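Local coordinates for interpain A (Prevotella intermedia, PDB 3BB7), which probably acts as a clan CA cysteine peptidase of the C10 family, captured here as a zymogen fragment that retains inhibitor-like propeptide sequence beside the peptidase domain, at residues Asp29-Glu34 and Asn64-Asn69; Lys56-Val61 and Ile296-Pro301; Pro71-Lys76 and Thr233-Met238; Ile227-Tyr232 and Ala309-Val314. The protein carries 1 engineered substitution. All blocks are in the same frame, centred on the assembly; numbering follows the deposited sequence.

Overall arrangement
Interactions 1 and 2 both use helix 49-68, interaction 1 at its C-terminal end and interaction 2 further back, their centres about 11 Å apart. The centres of interactions 2 and 3 are also about 11 Å apart, and the Asp297 carboxylate accepts the backbone N-H of Ile75 between them. Interaction 4 pairs edge strand 225-228 of the large antiparallel sheet with strand 312-315; its centre lies about 13 and 14 Å from those of interactions 2 and 3, and Arg229 reaches into both. Interaction 3 is nested within the loop closed by interaction 2, while 2 and 4 cross. Interaction 2 joins the propeptide helix to loop 296-301, interaction 3 the chain after it to helix 234-246; only interactions 2 and 4 approach His267, the predicted proton acceptor.

Interaction 1: Asp29-Glu34 and Asn64-Asn69; sequences DDLAPE and NAVKSN. Unlike the reference sequence in segment 64-69: Ser68 (reference Asn).
Leu31 and Val66 bring the backbones of a hairpin loop and the last turn of helix 49-68 nearest each other, and the contact consists of van der Waals touches of methyls with carbons and oxygens. Leu31 does most of the touching with one methyl. Leu31 CD1 rests 3.6 Å from Ala65 O and 3.8 Å from Val66 CA, so it packs against helix backbone as much as against side chains. A branched aliphatic residue suits this place because one methyl can turn to the helix while CD2 faces Pro71. Val66 CG2 is met by the carboxylate of Asp29, with Asp29 OD2 3.4 Å away. The remaining polar neighbour, Asn69 OD1, lies 3.8 Å from Leu31 CD1, its side chain crossing that of the leucine at about a right angle.

Two local motifs shape these surfaces. The loop, between strands 23-26 and 35-39, makes a type I turn from Asp29 to Ala32, braced by an Asx turn: Leu31 N donates to the anti lone pair of Asp29 OD1 at 3.0 Å and 167°. The helix ends in a Schellman motif with Asn69 as C-prime residue, its positive phi being one that asparagine tolerates well.

No hydrogen bond crosses between 29-34 and 64-69; the loop is held from within, and by a backbone bond between Leu31 and Leu72, past the helix end. Ala32 packs on the Leu72 side chain.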
loop_
_atom_site.group_PDB
_atom_site.type_symbol
_atom_site.label_atom_id
_atom_site.label_comp_id
_atom_site.label_asym_id
_atom_site.label_seq_id
_atom_site.Cartn_x
_atom_site.Cartn_y
_atom_site.Cartn_z
ATOM N N ASP A 29 21.804 -16.014 4.149
ATOM C CA ASP A 29 22.760 -15.968 3.058
ATOM C C ASP A 29 23.798 -14.896 3.280
ATOM O O ASP A 29 23.471 -13.811 3.742
ATOM C CB ASP A 29 22.071 -15.662 1.745
ATOM C CG ASP A 29 22.857 -16.181 0.583
ATOM O OD1 ASP A 29 23.888 -15.516 0.191
ATOM O OD2 ASP A 29 22.470 -17.292 0.123
ATOM N N ASP A 30 25.047 -15.176 2.914
ATOM C CA ASP A 30 26.096 -14.197 3.103
ATOM C C ASP A 30 25.849 -12.916 2.320
ATOM O O ASP A 30 26.357 -11.868 2.708
ATOM C CB ASP A 30 27.436 -14.805 2.745
ATOM C CG ASP A 30 27.939 -15.730 3.840
ATOM O OD1 ASP A 30 28.534 -15.217 4.822
ATOM O OD2 ASP A 30 27.714 -16.970 3.751
ATOM N N LEU A 31 25.070 -13.008 1.245
ATOM C CA LEU A 31 24.823 -11.873 0.354
ATOM C C LEU A 31 23.551 -11.086 0.630
ATOM O O LEU A 31 23.237 -10.140 -0.106
ATOM C CB LEU A 31 24.803 -12.354 -1.097
ATOM C CG LEU A 31 26.129 -12.945 -1.589
ATOM C CD1 LEU A 31 25.968 -13.719 -2.900
ATOM C CD2 LEU A 31 27.160 -11.843 -1.767
ATOM N N ALA A 32 22.830 -11.464 1.681
ATOM C CA ALA A 32 21.601 -10.766 2.069
ATOM C C ALA A 32 21.645 -10.364 3.537
ATOM O O ALA A 32 22.199 -11.085 4.360
ATOM C CB ALA A 32 20.402 -11.665 1.852
ATOM N N PRO A 33 21.015 -9.221 3.879
ATOM C CA PRO A 33 20.886 -8.913 5.310
ATOM C C PRO A 33 19.934 -9.914 5.948
ATOM O O PRO A 33 18.979 -10.351 5.295
ATOM C CB PRO A 33 20.261 -7.523 5.325
ATOM C CG PRO A 33 19.591 -7.386 4.003
ATOM C CD PRO A 33 20.361 -8.212 3.019
ATOM N N GLU A 34 20.182 -10.275 7.207
ATOM C CA GLU A 34 19.410 -11.322 7.843
ATOM C C GLU A 34 17.949 -10.898 8.062
ATOM O O GLU A 34 17.030 -11.602 7.688
ATOM C CB GLU A 34 20.042 -11.675 9.173
ATOM C CG GLU A 34 19.396 -12.897 9.804
ATOM C CD GLU A 34 20.040 -13.347 11.095
ATOM O OE1 GLU A 34 20.362 -12.504 11.978
ATOM O OE2 GLU A 34 20.185 -14.581 11.230
ATOM N N ASN A 64 18.607 -13.632 -7.226
ATOM C CA ASN A 64 19.415 -12.946 -8.213
ATOM C C ASN A 64 20.771 -12.500 -7.637
ATOM O O ASN A 64 21.800 -12.602 -8.306
ATOM C CB ASN A 64 18.670 -11.703 -8.716
ATOM C CG ASN A 64 19.490 -10.877 -9.715
ATOM O OD1 ASN A 64 20.105 -9.864 -9.350
ATOM N ND2 ASN A 64 19.496 -11.303 -10.975
ATOM N N ALA A 65 20.767 -12.045 -6.383
ATOM C CA ALA A 65 22.011 -11.681 -5.706
ATOM C C ALA A 65 22.970 -12.836 -5.631
ATOM O O ALA A 65 24.168 -12.700 -5.895
ATOM C CB ALA A 65 21.718 -11.178 -4.312
ATOM N N VAL A 66 22.451 -13.990 -5.234
ATOM C CA VAL A 66 23.275 -15.183 -5.123
ATOM C C VAL A 66 23.828 -15.599 -6.500
ATOM O O VAL A 66 25.023 -15.910 -6.611
ATOM C CB VAL A 66 22.467 -16.338 -4.451
ATOM C CG1 VAL A 66 23.131 -17.682 -4.602
ATOM C CG2 VAL A 66 22.142 -15.981 -2.988
ATOM N N LYS A 67 22.978 -15.564 -7.535
ATOM C CA LYS A 67 23.396 -15.960 -8.892
ATOM C C LYS A 67 24.512 -15.058 -9.409
ATOM O O LYS A 67 25.461 -15.541 -10.050
ATOM C CB LYS A 67 22.205 -15.859 -9.840
ATOM C CG LYS A 67 22.587 -16.011 -11.328
ATOM C CD LYS A 67 21.419 -16.399 -12.240
ATOM C CE LYS A 67 20.301 -15.415 -12.275
ATOM N NZ LYS A 67 19.204 -15.944 -13.197
ATOM N N SER A 68 24.367 -13.758 -9.144
ATOM C CA SER A 68 25.293 -12.735 -9.643
ATOM C C SER A 68 26.442 -12.481 -8.650
ATOM O O SER A 68 27.390 -11.723 -8.949
ATOM C CB SER A 68 24.538 -11.443 -9.976
ATOM O OG SER A 68 23.642 -11.607 -11.104
ATOM N N ASN A 69 26.390 -13.152 -7.498
ATOM C CA ASN A 69 27.410 -13.028 -6.446
ATOM C C ASN A 69 27.641 -11.573 -6.048
ATOM O O ASN A 69 28.786 -11.126 -5.876
ATOM C CB ASN A 69 28.724 -13.661 -6.901
ATOM C CG ASN A 69 29.562 -14.138 -5.751
ATOM O OD1 ASN A 69 29.064 -14.762 -4.803
ATOM N ND2 ASN A 69 30.870 -13.878 -5.838
#

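Interaction 2: Lys56-Val61 and Ile296-Pro301; sequences KAIDEV and IDLLNP
A type I turn from Ile296 to Leu299 presents Leu298 and Leu299 to one face of helix 49-68, where Ala57, Ile58 and Val61 stand at the one- and four-residue spacing that groups side chains on a helix. No hydrogen bond crosses; the contact is made by methyls, some of them packed against backbone carbonyls. Leu299 CD2 serves as a common centre: it lies 4.0 Å from Ala57 CB, 4.0 Å from Ile58 CD1 and 4.0 Å from Val61 CG2. Alanine leaves the leucine room to approach the helix backbone, and Ala57 O is also in contact with this methyl.

Ile58 starts off to one side and reaches across with its long branch. With CG1 beside the backbone N (chi1 -73°) and a second bend at chi2 of -72°, Ile58 CD1 comes to 3.7 Å from Leu298 CD1. Val61, branched at CB, straddles a carbonyl: Leu298 O is 3.7 Å from Val61 CG1 and 3.7 Å from Val61 CG2. That oxygen also accepts a weak bond from Asn300 N.

The side chain of Ala57 is about 7 Å from that of His267, the predicted proton acceptor. Nearby, Glu60 OE1 and OE2 accept the N-H groups of Phe307 and Thr308. Ile58 and Leu298 pack together on Leu36 of strand 35-39, while Leu299 also meets Trp53 and Trp54 one turn back on the helix.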
loop_
_atom_site.group_PDB
_atom_site.type_symbol
_atom_site.label_atom_id
_atom_site.label_comp_id
_atom_site.label_asym_id
_atom_site.label_seq_id
_atom_site.Cartn_x
_atom_site.Cartn_y
_atom_site.Cartn_z
ATOM N N LYS A 56 7.406 -12.474 -2.835
ATOM C CA LYS A 56 7.892 -12.914 -4.166
ATOM C C LYS A 56 9.078 -12.056 -4.646
ATOM O O LYS A 56 10.074 -12.582 -5.163
ATOM C CB LYS A 56 6.740 -12.888 -5.178
ATOM C CG LYS A 56 5.686 -13.979 -4.917
ATOM C CD LYS A 56 4.697 -14.095 -6.065
ATOM C CE LYS A 56 4.024 -15.472 -6.064
ATOM N NZ LYS A 56 3.306 -15.787 -7.355
ATOM N N ALA A 57 8.980 -10.748 -4.437
ATOM C CA ALA A 57 10.050 -9.802 -4.774
ATOM C C ALA A 57 11.328 -10.066 -3.938
ATOM O O ALA A 57 12.441 -10.063 -4.480
ATOM C CB ALA A 57 9.552 -8.377 -4.551
ATOM N N ILE A 58 11.156 -10.353 -2.649
ATOM C CA ILE A 58 12.297 -10.729 -1.794
ATOM C C ILE A 58 12.975 -11.990 -2.315
ATOM O O ILE A 58 14.202 -12.029 -2.490
ATOM C CB ILE A 58 11.797 -10.906 -0.336
ATOM C CG1 ILE A 58 11.479 -9.542 0.311
ATOM C CG2 ILE A 58 12.771 -11.721 0.523
ATOM C CD1 ILE A 58 12.696 -8.668 0.678
ATOM N N ASP A 59 12.181 -13.023 -2.563
ATOM C CA ASP A 59 12.717 -14.274 -3.112
ATOM C C ASP A 59 13.499 -14.012 -4.409
ATOM O O ASP A 59 14.610 -14.516 -4.560
ATOM C CB ASP A 59 11.586 -15.294 -3.319
ATOM C CG ASP A 59 12.078 -16.566 -3.952
ATOM O OD1 ASP A 59 11.969 -16.666 -5.192
ATOM O OD2 ASP A 59 12.597 -17.441 -3.214
ATOM N N GLU A 60 12.942 -13.186 -5.315
ATOM C CA GLU A 60 13.576 -12.851 -6.583
ATOM C C GLU A 60 14.911 -12.146 -6.362
ATOM O O GLU A 60 15.924 -12.498 -6.978
ATOM C CB GLU A 60 12.624 -11.956 -7.373
ATOM C CG GLU A 60 13.083 -11.583 -8.762
ATOM C CD GLU A 60 12.070 -10.674 -9.425
ATOM O OE1 GLU A 60 11.264 -11.165 -10.266
ATOM O OE2 GLU A 60 12.067 -9.477 -9.084
ATOM N N VAL A 61 14.943 -11.156 -5.475
ATOM C CA VAL A 61 16.221 -10.421 -5.323
ATOM C C VAL A 61 17.305 -11.220 -4.635
ATOM O O VAL A 61 18.487 -11.107 -4.990
ATOM C CB VAL A 61 16.085 -9.012 -4.660
ATOM C CG1 VAL A 61 15.137 -8.146 -5.489
ATOM C CG2 VAL A 61 15.645 -9.059 -3.213
ATOM N N ILE A 296 12.688 -2.403 1.696
ATOM C CA ILE A 296 12.490 -2.142 0.269
ATOM C C ILE A 296 13.786 -1.669 -0.418
ATOM O O ILE A 296 13.876 -1.702 -1.652
ATOM C CB ILE A 296 11.344 -1.162 -0.067
ATOM C CG1 ILE A 296 11.667 0.234 0.464
ATOM C CG2 ILE A 296 9.983 -1.728 0.437
ATOM C CD1 ILE A 296 10.790 1.351 -0.135
ATOM N N ASP A 297 14.782 -1.240 0.351
ATOM C CA ASP A 297 16.008 -0.761 -0.296
ATOM C C ASP A 297 16.616 -1.790 -1.243
ATOM O O ASP A 297 17.041 -1.463 -2.355
ATOM C CB ASP A 297 17.049 -0.277 0.733
ATOM C CG ASP A 297 17.339 -1.283 1.846
ATOM O OD1 ASP A 297 16.767 -2.400 1.896
ATOM O OD2 ASP A 297 18.188 -0.944 2.708
ATOM N N LEU A 298 16.592 -3.046 -0.825
ATOM C CA LEU A 298 17.191 -4.126 -1.611
ATOM C C LEU A 298 16.328 -4.590 -2.789
ATOM O O LEU A 298 16.739 -5.497 -3.528
ATOM C CB LEU A 298 17.532 -5.305 -0.699
ATOM C CG LEU A 298 16.577 -5.712 0.417
ATOM C CD1 LEU A 298 15.167 -5.971 -0.045
ATOM C CD2 LEU A 298 17.128 -6.951 1.151
ATOM N N LEU A 299 15.157 -3.985 -2.991
ATOM C CA LEU A 299 14.291 -4.406 -4.127
ATOM C C LEU A 299 14.642 -3.644 -5.421
ATOM O O LEU A 299 13.804 -2.930 -5.976
ATOM C CB LEU A 299 12.787 -4.272 -3.789
ATOM C CG LEU A 299 12.343 -5.079 -2.552
ATOM C CD1 LEU A 299 10.883 -4.850 -2.305
ATOM C CD2 LEU A 299 12.630 -6.550 -2.726
ATOM N N ASN A 300 15.885 -3.787 -5.896
ATOM C CA ASN A 300 16.275 -3.100 -7.145
ATOM C C ASN A 300 15.442 -3.673 -8.296
ATOM O O ASN A 300 15.278 -4.882 -8.385
ATOM C CB ASN A 300 17.771 -3.336 -7.425
ATOM C CG ASN A 300 18.261 -2.624 -8.673
ATOM O OD1 ASN A 300 18.542 -1.420 -8.662
ATOM N ND2 ASN A 300 18.339 -3.357 -9.762
ATOM N N PRO A 301 14.863 -2.812 -9.135
ATOM C CA PRO A 301 14.086 -3.268 -10.287
ATOM C C PRO A 301 14.896 -4.186 -11.186
ATOM O O PRO A 301 16.072 -3.916 -11.439
ATOM C CB PRO A 301 13.746 -1.945 -11.011
ATOM C CG PRO A 301 13.703 -0.969 -9.941
ATOM C CD PRO A 301 14.797 -1.354 -8.977
#

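Interaction 3: Pro71-Lys76 and Thr233-Met238; sequences PLNVIK and TDEQWM. Unlike the reference sequence in segment 71-76: Asn73 (reference Ser).
The amide of Asn73 and the carboxylate of Asp234 meet with their planes 71° apart, the amide offering ND2 to OD2. The recorded separation of 2.5 Å between Asn73 ND2 and Asp234 OD2 is too short for such a bond and its geometry is bent, so the pairing is plausible but its details are doubtful. The firmer partner of the carboxylate is Arg229, whose NH2 holds OD1 in a salt bridge; the Asn73 approach is to the other oxygen, OD2. Aspartate in the first turn of a helix would also be favoured by the helix dipole.

Beside this polar pair, Ile75 supplies the apolar half of the contact with both of its branches. On the longer one, Ile75 CD1 is set 3.7 Å from Asp234 CB and 3.7 Å from Asp234 O. The acid end of Glu235, folded back by a bent chi2 (71°), brings Glu235 OE2 to 3.9 Å from the same Ile75 CD1. On the shorter branch, Ile75 CG2 packs 3.9 Å from Met238 CB, one turn along the helix, where a flexible methionine curls at chi2 and chi3. Ile75 N donates to Asp297 OD2.

The contact thus joins the chain after helix 49-68 to the N-terminal turn of helix 234-246, which starts with a capping box: Gln236 N donates to Thr233 OG1 at 3.1 Å, and Thr233 N returns a bond to Gln236 OE1 from above its carbonyl plane.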
loop_
_atom_site.group_PDB
_atom_site.type_symbol
_atom_site.label_atom_id
_atom_site.label_comp_id
_atom_site.label_asym_id
_atom_site.label_seq_id
_atom_site.Cartn_x
_atom_site.Cartn_y
_atom_site.Cartn_z
ATOM N N PRO A 71 26.409 -8.666 -3.265
ATOM C CA PRO A 71 25.663 -8.460 -2.030
ATOM C C PRO A 71 24.511 -7.491 -2.218
ATOM O O PRO A 71 24.614 -6.514 -2.984
ATOM C CB PRO A 71 26.700 -7.837 -1.081
ATOM C CG PRO A 71 28.028 -8.116 -1.684
ATOM C CD PRO A 71 27.809 -8.219 -3.158
ATOM N N LEU A 72 23.402 -7.757 -1.532
ATOM C CA LEU A 72 22.267 -6.848 -1.575
ATOM C C LEU A 72 22.622 -5.570 -0.826
ATOM O O LEU A 72 23.331 -5.602 0.183
ATOM C CB LEU A 72 20.989 -7.490 -0.998
ATOM C CG LEU A 72 20.388 -8.631 -1.823
ATOM C CD1 LEU A 72 19.388 -9.427 -0.981
ATOM C CD2 LEU A 72 19.705 -8.096 -3.113
ATOM N N ASN A 73 22.128 -4.452 -1.324
ATOM C CA ASN A 73 22.460 -3.196 -0.662
ATOM C C ASN A 73 21.623 -2.952 0.589
ATOM O O ASN A 73 20.513 -3.482 0.727
ATOM C CB ASN A 73 22.391 -2.025 -1.628
ATOM C CG ASN A 73 21.000 -1.741 -2.109
ATOM O OD1 ASN A 73 20.027 -1.761 -1.342
ATOM N ND2 ASN A 73 20.886 -1.444 -3.390
ATOM N N VAL A 74 22.202 -2.172 1.497
ATOM C CA VAL A 74 21.552 -1.771 2.742
ATOM C C VAL A 74 21.726 -0.257 2.814
ATOM O O VAL A 74 22.857 0.254 2.845
ATOM C CB VAL A 74 22.223 -2.426 3.959
ATOM C CG1 VAL A 74 21.581 -1.928 5.227
ATOM C CG2 VAL A 74 22.082 -3.935 3.866
ATOM N N ILE A 75 20.613 0.453 2.755
ATOM C CA ILE A 75 20.642 1.916 2.711
ATOM C C ILE A 75 19.914 2.406 3.946
ATOM O O ILE A 75 18.733 2.038 4.172
ATOM C CB ILE A 75 19.954 2.429 1.433
ATOM C CG1 ILE A 75 20.690 1.938 0.188
ATOM C CG2 ILE A 75 19.880 3.949 1.434
ATOM C CD1 ILE A 75 19.918 2.193 -1.097
ATOM N N LYS A 76 20.593 3.242 4.728
ATOM C CA LYS A 76 20.064 3.779 5.987
ATOM C C LYS A 76 19.918 5.287 5.837
ATOM O O LYS A 76 20.724 5.921 5.126
ATOM C CB LYS A 76 21.013 3.442 7.140
ATOM C CG LYS A 76 21.130 1.949 7.402
ATOM C CD LYS A 76 21.803 1.687 8.705
ATOM C CE LYS A 76 22.048 0.222 8.921
ATOM N NZ LYS A 76 22.606 -0.094 10.272
ATOM N N THR A 233 18.205 5.140 -9.216
ATOM C CA THR A 233 19.066 4.198 -8.500
ATOM C C THR A 233 18.450 3.923 -7.123
ATOM O O THR A 233 17.588 4.694 -6.639
ATOM C CB THR A 233 20.467 4.741 -8.276
ATOM O OG1 THR A 233 20.375 5.870 -7.401
ATOM C CG2 THR A 233 21.130 5.163 -9.603
ATOM N N ASP A 234 18.906 2.862 -6.457
ATOM C CA ASP A 234 18.373 2.526 -5.139
ATOM C C ASP A 234 18.584 3.683 -4.172
ATOM O O ASP A 234 17.698 4.002 -3.384
ATOM C CB ASP A 234 19.085 1.276 -4.604
ATOM C CG ASP A 234 18.816 0.056 -5.443
ATOM O OD1 ASP A 234 17.721 0.000 -6.053
ATOM O OD2 ASP A 234 19.683 -0.854 -5.471
ATOM N N GLU A 235 19.767 4.300 -4.219
ATOM C CA GLU A 235 20.054 5.419 -3.321
ATOM C C GLU A 235 19.128 6.612 -3.615
ATOM O O GLU A 235 18.640 7.296 -2.696
ATOM C CB GLU A 235 21.534 5.816 -3.408
ATOM C CG GLU A 235 22.483 4.681 -2.967
ATOM C CD GLU A 235 22.579 3.465 -3.975
ATOM O OE1 GLU A 235 22.281 3.587 -5.200
ATOM O OE2 GLU A 235 22.972 2.350 -3.527
ATOM N N GLN A 236 18.887 6.893 -4.896
ATOM C CA GLN A 236 18.018 8.016 -5.243
ATOM C C GLN A 236 16.592 7.751 -4.785
ATOM O O GLN A 236 15.919 8.652 -4.258
ATOM C CB GLN A 236 18.036 8.220 -6.750
ATOM C CG GLN A 236 19.351 8.789 -7.239
ATOM C CD GLN A 236 19.545 8.655 -8.742
ATOM O OE1 GLN A 236 18.746 8.024 -9.445
ATOM N NE2 GLN A 236 20.646 9.205 -9.235
ATOM N N TRP A 237 16.107 6.526 -5.013
ATOM C CA TRP A 237 14.748 6.160 -4.620
ATOM C C TRP A 237 14.570 6.221 -3.084
ATOM O O TRP A 237 13.590 6.803 -2.593
ATOM C CB TRP A 237 14.488 4.736 -5.112
ATOM C CG TRP A 237 13.092 4.256 -4.991
ATOM C CD1 TRP A 237 12.625 3.309 -4.115
ATOM C CD2 TRP A 237 11.966 4.668 -5.777
ATOM N NE1 TRP A 237 11.285 3.089 -4.317
ATOM C CE2 TRP A 237 10.855 3.899 -5.345
ATOM C CE3 TRP A 237 11.800 5.571 -6.832
ATOM C CZ2 TRP A 237 9.585 4.027 -5.921
ATOM C CZ3 TRP A 237 10.540 5.695 -7.402
ATOM C CH2 TRP A 237 9.452 4.927 -6.941
ATOM N N MET A 238 15.533 5.689 -2.324
ATOM C CA MET A 238 15.371 5.700 -0.884
ATOM C C MET A 238 15.474 7.124 -0.369
ATOM O O MET A 238 14.788 7.478 0.568
ATOM C CB MET A 238 16.393 4.807 -0.194
ATOM C CG MET A 238 16.185 3.332 -0.450
ATOM S SD MET A 238 14.501 2.742 -0.254
ATOM C CE MET A 238 14.106 3.137 1.456
#

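Interaction 4: Ile227-Tyr232 and Ala309-Val314; sequences ITRANY and AEQDMV. Unlike the reference sequence in segment 227-232: Asn231 (reference Asp).
Ile227 and Met313 are pressed unusually close, Ile227 CG1 being only 3.4 Å from Met313 CG, tighter than normal carbon contact. Ile227 CG1 and Met313 CG both sit between the backbone N and the carbonyl carbon (chi1 63° and 83°), and the two side chains run side by side on the face of the sheet that Trp237 covers. They belong to an antiparallel hydrogen-bonded pair joining edge strand 225-228 to strand 312-315: Ile227 N reaches Met313 O at 2.9 Å, and Met313 N returns a bond to Ile227 O. Beyond the strand end, Arg229 N continues the ladder to Gln311 O, also 2.9 Å.

Arg229 and Gln311 then extend alongside each other, the guanidinium and amide planes 58° apart. Arg229 NH1 donates to Gln311 OE1 at 3.0 Å, somewhat out of both planes, and also to Ile296 O. OE1 has a second partner in Tyr253 OH, and NE2 is taken up by Leu299 O and Thr308 O, so the buried amide is held at both ends. Glutamine suits such a place by offering donor and acceptor together. The neighbouring Glu310 hydrogen-bonds His267, the predicted proton acceptor.

On the other face is the non-hydrogen-bonded pair of Thr228 and Asp312, where Thr228 OG1 donates to Asp312 OD2 at 2.7 Å. A water 2.8 Å from Thr228 OG1 donates to it; the same water accepts from Ala230 N and donates to Ala309 O, the water oxygen lying 2.7 Å from that carbonyl oxygen.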
loop_
_atom_site.group_PDB
_atom_site.type_symbol
_atom_site.label_atom_id
_atom_site.label_comp_id
_atom_site.label_asym_id
_atom_site.label_seq_id
_atom_site.Cartn_x
_atom_site.Cartn_y
_atom_site.Cartn_z
ATOM N N ILE A 227 5.670 8.295 -9.946
ATOM C CA ILE A 227 7.038 8.009 -10.432
ATOM C C ILE A 227 7.298 6.513 -10.348
ATOM O O ILE A 227 6.648 5.813 -9.561
ATOM C CB ILE A 227 8.096 8.821 -9.651
ATOM C CG1 ILE A 227 8.128 8.460 -8.153
ATOM C CG2 ILE A 227 7.878 10.353 -9.901
ATOM C CD1 ILE A 227 9.297 9.112 -7.419
ATOM N N THR A 228 8.221 6.019 -11.169
ATOM C CA THR A 228 8.483 4.589 -11.176
ATOM C C THR A 228 9.943 4.273 -10.834
ATOM O O THR A 228 10.864 4.995 -11.229
ATOM C CB THR A 228 8.018 3.952 -12.474
ATOM O OG1 THR A 228 7.907 2.519 -12.303
ATOM C CG2 THR A 228 8.963 4.255 -13.589
ATOM N N ARG A 229 10.133 3.209 -10.047
ATOM C CA ARG A 229 11.453 2.945 -9.478
ATOM C C ARG A 229 12.524 2.665 -10.516
ATOM O O ARG A 229 13.677 2.992 -10.291
ATOM C CB ARG A 229 11.395 1.799 -8.460
ATOM C CG ARG A 229 12.685 1.723 -7.665
ATOM C CD ARG A 229 12.571 0.712 -6.548
ATOM N NE ARG A 229 13.886 0.504 -5.964
ATOM C CZ ARG A 229 14.105 0.002 -4.747
ATOM N NH1 ARG A 229 13.090 -0.353 -3.952
ATOM N NH2 ARG A 229 15.357 -0.127 -4.317
ATOM N N ALA A 230 12.148 2.078 -11.655
ATOM C CA ALA A 230 13.130 1.738 -12.672
ATOM C C ALA A 230 13.907 2.953 -13.175
ATOM O O ALA A 230 15.008 2.801 -13.686
ATOM C CB ALA A 230 12.461 1.036 -13.833
ATOM N N ASN A 231 13.351 4.149 -12.974
ATOM C CA ASN A 231 14.021 5.386 -13.376
ATOM C C ASN A 231 15.080 5.905 -12.397
ATOM O O ASN A 231 15.790 6.860 -12.704
ATOM C CB ASN A 231 12.976 6.493 -13.591
ATOM C CG ASN A 231 12.139 6.289 -14.839
ATOM O OD1 ASN A 231 11.111 6.925 -14.991
ATOM N ND2 ASN A 231 12.577 5.423 -15.734
ATOM N N TYR A 232 15.179 5.279 -11.229
ATOM C CA TYR A 232 16.038 5.764 -10.134
ATOM C C TYR A 232 17.019 4.706 -9.649
ATOM O O TYR A 232 16.694 3.503 -9.585
ATOM C CB TYR A 232 15.179 6.168 -8.939
ATOM C CG TYR A 232 14.260 7.345 -9.266
ATOM C CD1 TYR A 232 13.024 7.137 -9.867
ATOM C CD2 TYR A 232 14.626 8.658 -8.957
ATOM C CE1 TYR A 232 12.183 8.221 -10.187
ATOM C CE2 TYR A 232 13.791 9.733 -9.270
ATOM C CZ TYR A 232 12.567 9.504 -9.842
ATOM O OH TYR A 232 11.762 10.579 -10.135
ATOM N N ALA A 309 10.239 -4.885 -10.680
ATOM C CA ALA A 309 9.969 -3.802 -11.599
ATOM C C ALA A 309 8.636 -3.138 -11.242
ATOM O O ALA A 309 8.386 -1.989 -11.599
ATOM C CB ALA A 309 9.935 -4.342 -13.015
ATOM N N GLU A 310 7.790 -3.859 -10.512
ATOM C CA GLU A 310 6.432 -3.387 -10.170
ATOM C C GLU A 310 6.449 -2.499 -8.925
ATOM O O GLU A 310 5.824 -2.818 -7.891
ATOM C CB GLU A 310 5.505 -4.599 -10.005
ATOM C CG GLU A 310 5.540 -5.524 -11.242
ATOM C CD GLU A 310 4.892 -6.869 -11.006
ATOM O OE1 GLU A 310 4.519 -7.177 -9.849
ATOM O OE2 GLU A 310 4.770 -7.639 -11.999
ATOM N N GLN A 311 7.145 -1.363 -9.038
ATOM C CA GLN A 311 7.267 -0.428 -7.913
ATOM C C GLN A 311 7.125 0.994 -8.396
ATOM O O GLN A 311 8.020 1.534 -9.051
ATOM C CB GLN A 311 8.611 -0.573 -7.202
ATOM C CG GLN A 311 8.795 -1.887 -6.475
ATOM C CD GLN A 311 10.148 -1.947 -5.805
ATOM O OE1 GLN A 311 10.368 -1.330 -4.745
ATOM N NE2 GLN A 311 11.066 -2.695 -6.403
ATOM N N ASP A 312 5.959 1.550 -8.107
ATOM C CA ASP A 312 5.605 2.906 -8.452
ATOM C C ASP A 312 5.244 3.600 -7.150
ATOM O O ASP A 312 4.871 2.940 -6.167
ATOM C CB ASP A 312 4.356 2.935 -9.345
ATOM C CG ASP A 312 4.470 2.037 -10.561
ATOM O OD1 ASP A 312 3.464 1.365 -10.899
ATOM O OD2 ASP A 312 5.556 1.986 -11.172
ATOM N N MET A 313 5.344 4.921 -7.116
ATOM C CA MET A 313 4.823 5.654 -5.967
ATOM C C MET A 313 4.039 6.841 -6.459
ATOM O O MET A 313 4.312 7.395 -7.534
ATOM C CB MET A 313 5.930 6.053 -4.972
ATOM C CG MET A 313 6.699 7.298 -5.273
ATOM S SD MET A 313 7.681 8.039 -3.909
ATOM C CE MET A 313 8.912 6.753 -3.677
ATOM N N VAL A 314 3.092 7.274 -5.643
ATOM C CA VAL A 314 2.439 8.555 -5.881
ATOM C C VAL A 314 2.905 9.433 -4.748
ATOM O O VAL A 314 2.654 9.105 -3.563
ATOM C CB VAL A 314 0.909 8.459 -5.917
ATOM C CG1 VAL A 314 0.339 9.853 -6.087
ATOM C CG2 VAL A 314 0.465 7.559 -7.050
HETATM O O HOH W 1 9.679 0.396 -12.016
#